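Local coordinates for nicotinate phosphoribosyltransferase (Porphyromonas gingivalis, PDB 2IM5), which probably makes nicotinate mononucleotide from nicotinate and phosphoribosyl pyrophosphate, spending ATP, in the salvage route to NAD, at residues E174-D177 with R178-I182; K142-E145 with E146-S150. All blocks are in the same frame, centred on the assembly; numbering follows the deposited sequence.

In the fold
Both contacts are turns of single helices, and those helices pack on each other. Contact 2 comes first along the chain, on helix 141-157; contact 1 follows on helix 173-186, with strand 162-164 lying between the two helices in sequence. Their centres are about 11 Å apart, on the same side of the chain's centre. A salt bridge from Arg178 NE to Glu145 OE2, 2.7 Å long, ties one to the other, and Thr148 packs by its CG2 against CG2 of Ile182 at 3.6 Å. Helix 141-157 thus packs on the crossover helix between strands 162-164 and 191-194 of the parallel sheet, an arrangement consistent with the barrel-like domain of the family.

Contact 1: E174-D177 with R178-I182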
loop_
_atom_site.group_PDB
_atom_site.type_symbol
_atom_site.label_atom_id
_atom_site.label_comp_id
_atom_site.label_asym_id
_atom_site.label_seq_id
_atom_site.Cartn_x
_atom_site.Cartn_y
_atom_site.Cartn_z
ATOM N N GLU A 174 0.499 0.073 19.065
ATOM C CA GLU A 174 -0.364 -0.408 20.134
ATOM C C GLU A 174 -1.834 -0.343 19.740
ATOM O O GLU A 174 -2.590 -1.277 19.989
ATOM C CB GLU A 174 -0.106 0.414 21.396
ATOM C CG GLU A 174 -0.936 0.014 22.590
ATOM C CD GLU A 174 -0.472 0.712 23.846
ATOM O OE1 GLU A 174 -0.319 1.956 23.817
ATOM O OE2 GLU A 174 -0.256 0.018 24.859
ATOM N N VAL A 175 -2.244 0.758 19.119
ATOM C CA VAL A 175 -3.629 0.878 18.684
ATOM C C VAL A 175 -3.951 -0.125 17.561
ATOM O O VAL A 175 -4.983 -0.802 17.615
ATOM C CB VAL A 175 -3.942 2.308 18.205
ATOM C CG1 VAL A 175 -5.285 2.341 17.496
ATOM C CG2 VAL A 175 -3.944 3.263 19.398
ATOM N N GLU A 176 -3.082 -0.233 16.553
ATOM C CA GLU A 176 -3.340 -1.177 15.464
ATOM C C GLU A 176 -3.365 -2.605 16.004
ATOM O O GLU A 176 -4.181 -3.420 15.582
ATOM C CB GLU A 176 -2.283 -1.080 14.346
ATOM C CG GLU A 176 -2.476 -2.161 13.268
ATOM C CD GLU A 176 -1.503 -2.081 12.071
ATOM O OE1 GLU A 176 -0.382 -1.527 12.202
ATOM O OE2 GLU A 176 -1.867 -2.609 10.994
ATOM N N ASP A 177 -2.473 -2.893 16.944
ATOM C CA ASP A 177 -2.385 -4.219 17.545
ATOM C C ASP A 177 -3.693 -4.599 18.237
ATOM O O ASP A 177 -4.252 -5.665 17.989
ATOM C CB ASP A 177 -1.242 -4.256 18.562
ATOM C CG ASP A 177 -0.920 -5.662 19.037
ATOM O OD1 ASP A 177 -1.813 -6.533 19.010
ATOM O OD2 ASP A 177 0.229 -5.901 19.455
ATOM N N ARG A 178 -4.173 -3.723 19.113
ATOM C CA ARG A 178 -5.411 -3.984 19.843
ATOM C C ARG A 178 -6.626 -4.030 18.919
ATOM O O ARG A 178 -7.498 -4.879 19.082
ATOM C CB ARG A 178 -5.617 -2.926 20.934
ATOM C CG ARG A 178 -6.873 -3.131 21.777
ATOM C CD ARG A 178 -6.969 -4.563 22.298
ATOM N NE ARG A 178 -8.232 -4.809 22.989
ATOM C CZ ARG A 178 -8.682 -6.018 23.323
ATOM N NH1 ARG A 178 -7.971 -7.102 23.028
ATOM N NH2 ARG A 178 -9.842 -6.142 23.954
ATOM N N VAL A 179 -6.681 -3.120 17.954
ATOM C CA VAL A 179 -7.792 -3.079 17.007
ATOM C C VAL A 179 -7.867 -4.385 16.218
ATOM O O VAL A 179 -8.957 -4.914 15.981
ATOM C CB VAL A 179 -7.648 -1.890 16.019
ATOM C CG1 VAL A 179 -8.609 -2.058 14.840
ATOM C CG2 VAL A 179 -7.950 -0.574 16.742
ATOM N N THR A 180 -6.705 -4.896 15.817
ATOM C CA THR A 180 -6.637 -6.148 15.072
ATOM C C THR A 180 -7.145 -7.285 15.951
ATOM O O THR A 180 -7.877 -8.158 15.493
ATOM C CB THR A 180 -5.187 -6.462 14.648
ATOM O OG1 THR A 180 -4.717 -5.417 13.791
ATOM C CG2 THR A 180 -5.115 -7.797 13.914
ATOM N N ASP A 181 -6.749 -7.262 17.219
ATOM C CA ASP A 181 -7.163 -8.287 18.172
ATOM C C ASP A 181 -8.682 -8.292 18.340
ATOM O O ASP A 181 -9.314 -9.349 18.337
ATOM C CB ASP A 181 -6.512 -8.037 19.530
ATOM C CG ASP A 181 -6.541 -9.260 20.418
ATOM O OD1 ASP A 181 -7.517 -10.036 20.331
ATOM O OD2 ASP A 181 -5.591 -9.441 21.209
ATOM N N ILE A 182 -9.260 -7.107 18.479
ATOM C CA ILE A 182 -10.700 -6.978 18.647
ATOM C C ILE A 182 -11.462 -7.426 17.404
ATOM O O ILE A 182 -12.454 -8.155 17.496
ATOM C CB ILE A 182 -11.084 -5.520 18.969
ATOM C CG1 ILE A 182 -10.442 -5.101 20.294
ATOM C CG2 ILE A 182 -12.597 -5.379 19.031
ATOM C CD1 ILE A 182 -10.584 -3.626 20.609
HETATM O O HOH W 1 -3.181 -5.228 11.393
#
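Thr180 folds its hydroxyl back onto the preceding turn, where OG1 donates to the carbonyl oxygen of Glu176, O to OG1 2.7 Å. Glu176 O also takes the regular helical bond from Thr180 N, 2.9 Å, and the two donors come in from opposite faces of the carbonyl plane. What makes this possible is the first torsion of Thr180 (chi1 -61°), which sets OG1 beside its own backbone N and turns it toward the earlier residue. A water then spans the side chains, donating to Thr180 OG1 at 2.9 Å and to Glu176 OE2 at 3.0 Å. Glu176 runs alongside in an extended chain, and Arg170 pairs with its OE1 in a salt bridge that would steady the carboxylate.

Next to this polar pair, Val175 and Val179 point the same way and touch through CG1 of the first and CG2 of the second at 4.0 Å. Asp177 OD2 makes a salt bridge to Lys202, and OD1 a hydrogen bond to His203 NE2. Arg178 has Glu145 as its main partner; Asp181 OD2 lies in plane at the guanidinium edge, in a long salt bridge (Arg178 NH1 to Asp181 OD2 3.8 Å), and Ile182 CG1 covers one face. The turn thus lies between helix 197-203, on the Asp177 side, and helix 141-157, on the valine side, within the beta-alpha-beta crossover from strand 162-164 to strand 191-194.

Contact 2: K142-E145 with E146-S150; sequences KQVE and EVTRS
Glu146 lies back along Lys142, one turn earlier, and can be followed outward from the backbone. Its CB rests 3.4 Å from Lys142 O, the oxygen that also accepts the helical bond from Glu146 N. With CG placed anti to its own carbonyl carbon (chi1 -76°), the chain turns toward the earlier residue, and Glu146 CG is likewise 3.4 Å from Lys142 O. CD is a little farther from Lys142 O, and beyond it the carboxylate meets the lysine side chain. There Glu146 OE2 sits against the methylenes, 3.1 Å from Lys142 CG and 3.2 Å from Lys142 CE. The extended lysine carries its ammonium past this point, so Lys142 NZ and Glu146 OE2 end 4.6 Å apart, opposite charges close to each other but beyond a salt bridge.

On the neighbouring flank, Gln143 CG meets Val147 CG1 at 3.6 Å, the two side chains crossing at a slant. Thr148, facing helix 173-186, gives its hydroxyl to Val144 O, OG1 to O 2.6 Å, while its backbone N reaches that oxygen from the opposite face. Ser150 OG does the same to Glu146 O. Glu145 bends its carboxylate across to Arg178 of helix 173-186, and Arg149 pairs with Glu153 farther along its own helix.

The chemistry is therefore divided: hydroxyls give two carbonyl oxygens a second donor each, whereas Lys142 and Glu146 touch through the lysine methylenes, their charges probably attracting weakly at that distance, on an exposed side of the helix.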
loop_
_atom_site.group_PDB
_atom_site.type_symbol
_atom_site.label_atom_id
_atom_site.label_comp_id
_atom_site.label_asym_id
_atom_site.label_seq_id
_atom_site.Cartn_x
_atom_site.Cartn_y
_atom_site.Cartn_z
ATOM N N LYS A 142 -11.478 3.375 25.704
ATOM C CA LYS A 142 -12.855 2.942 25.871
ATOM C C LYS A 142 -13.540 2.997 24.516
ATOM O O LYS A 142 -14.271 2.083 24.139
ATOM C CB LYS A 142 -13.590 3.843 26.864
ATOM C CG LYS A 142 -15.040 3.437 27.093
ATOM C CD LYS A 142 -15.660 4.197 28.258
ATOM C CE LYS A 142 -17.053 3.673 28.568
ATOM N NZ LYS A 142 -17.610 4.281 29.815
ATOM N N GLN A 143 -13.300 4.076 23.783
ATOM C CA GLN A 143 -13.895 4.216 22.465
ATOM C C GLN A 143 -13.294 3.221 21.475
ATOM O O GLN A 143 -14.008 2.644 20.653
ATOM C CB GLN A 143 -13.706 5.626 21.917
ATOM C CG GLN A 143 -14.358 5.777 20.555
ATOM C CD GLN A 143 -14.129 7.126 19.930
ATOM O OE1 GLN A 143 -14.399 8.159 20.544
ATOM N NE2 GLN A 143 -13.635 7.132 18.692
ATOM N N VAL A 144 -11.980 3.040 21.538
ATOM C CA VAL A 144 -11.315 2.094 20.651
ATOM C C VAL A 144 -11.971 0.724 20.832
ATOM O O VAL A 144 -12.391 0.098 19.863
ATOM C CB VAL A 144 -9.805 1.983 20.970
ATOM C CG1 VAL A 144 -9.173 0.893 20.129
ATOM C CG2 VAL A 144 -9.114 3.316 20.702
ATOM N N GLU A 145 -12.063 0.271 22.080
ATOM C CA GLU A 145 -12.675 -1.020 22.389
ATOM C C GLU A 145 -14.083 -1.114 21.807
ATOM O O GLU A 145 -14.407 -2.053 21.076
ATOM C CB GLU A 145 -12.758 -1.219 23.906
ATOM C CG GLU A 145 -11.426 -1.392 24.625
ATOM C CD GLU A 145 -10.772 -2.730 24.333
ATOM O OE1 GLU A 145 -11.497 -3.748 24.283
ATOM O OE2 GLU A 145 -9.532 -2.768 24.166
ATOM N N GLU A 146 -14.908 -0.120 22.131
ATOM C CA GLU A 146 -16.303 -0.069 21.696
ATOM C C GLU A 146 -16.598 0.060 20.204
ATOM O O GLU A 146 -17.362 -0.735 19.653
ATOM C CB GLU A 146 -17.037 1.042 22.451
ATOM C CG GLU A 146 -17.370 0.670 23.892
ATOM C CD GLU A 146 -17.970 1.828 24.682
ATOM O OE1 GLU A 146 -18.875 2.520 24.155
ATOM O OE2 GLU A 146 -17.535 2.036 25.839
ATOM N N VAL A 147 -16.023 1.058 19.544
ATOM C CA VAL A 147 -16.292 1.231 18.117
ATOM C C VAL A 147 -15.717 0.104 17.257
ATOM O O VAL A 147 -16.303 -0.264 16.243
ATOM C CB VAL A 147 -15.748 2.583 17.582
ATOM C CG1 VAL A 147 -16.363 3.731 18.362
ATOM C CG2 VAL A 147 -14.228 2.616 17.682
ATOM N N THR A 148 -14.575 -0.441 17.659
ATOM C CA THR A 148 -13.959 -1.516 16.896
ATOM C C THR A 148 -14.849 -2.755 16.975
ATOM O O THR A 148 -15.059 -3.455 15.978
ATOM C CB THR A 148 -12.547 -1.844 17.427
ATOM O OG1 THR A 148 -11.756 -0.646 17.444
ATOM C CG2 THR A 148 -11.870 -2.874 16.532
ATOM N N ARG A 149 -15.384 -3.020 18.161
ATOM C CA ARG A 149 -16.262 -4.166 18.320
ATOM C C ARG A 149 -17.498 -3.978 17.442
ATOM O O ARG A 149 -17.917 -4.899 16.743
ATOM C CB ARG A 149 -16.688 -4.336 19.781
ATOM C CG ARG A 149 -17.742 -5.415 19.941
ATOM C CD ARG A 149 -18.111 -5.688 21.392
ATOM N NE ARG A 149 -19.170 -6.698 21.474
ATOM C CZ ARG A 149 -19.670 -7.183 22.608
ATOM N NH1 ARG A 149 -19.213 -6.760 23.785
ATOM N NH2 ARG A 149 -20.631 -8.097 22.563
ATOM N N SER A 150 -18.068 -2.778 17.464
ATOM C CA SER A 150 -19.257 -2.498 16.669
ATOM C C SER A 150 -18.977 -2.699 15.194
ATOM O O SER A 150 -19.776 -3.306 14.484
ATOM C CB SER A 150 -19.736 -1.065 16.899
ATOM O OG SER A 150 -20.066 -0.868 18.258
#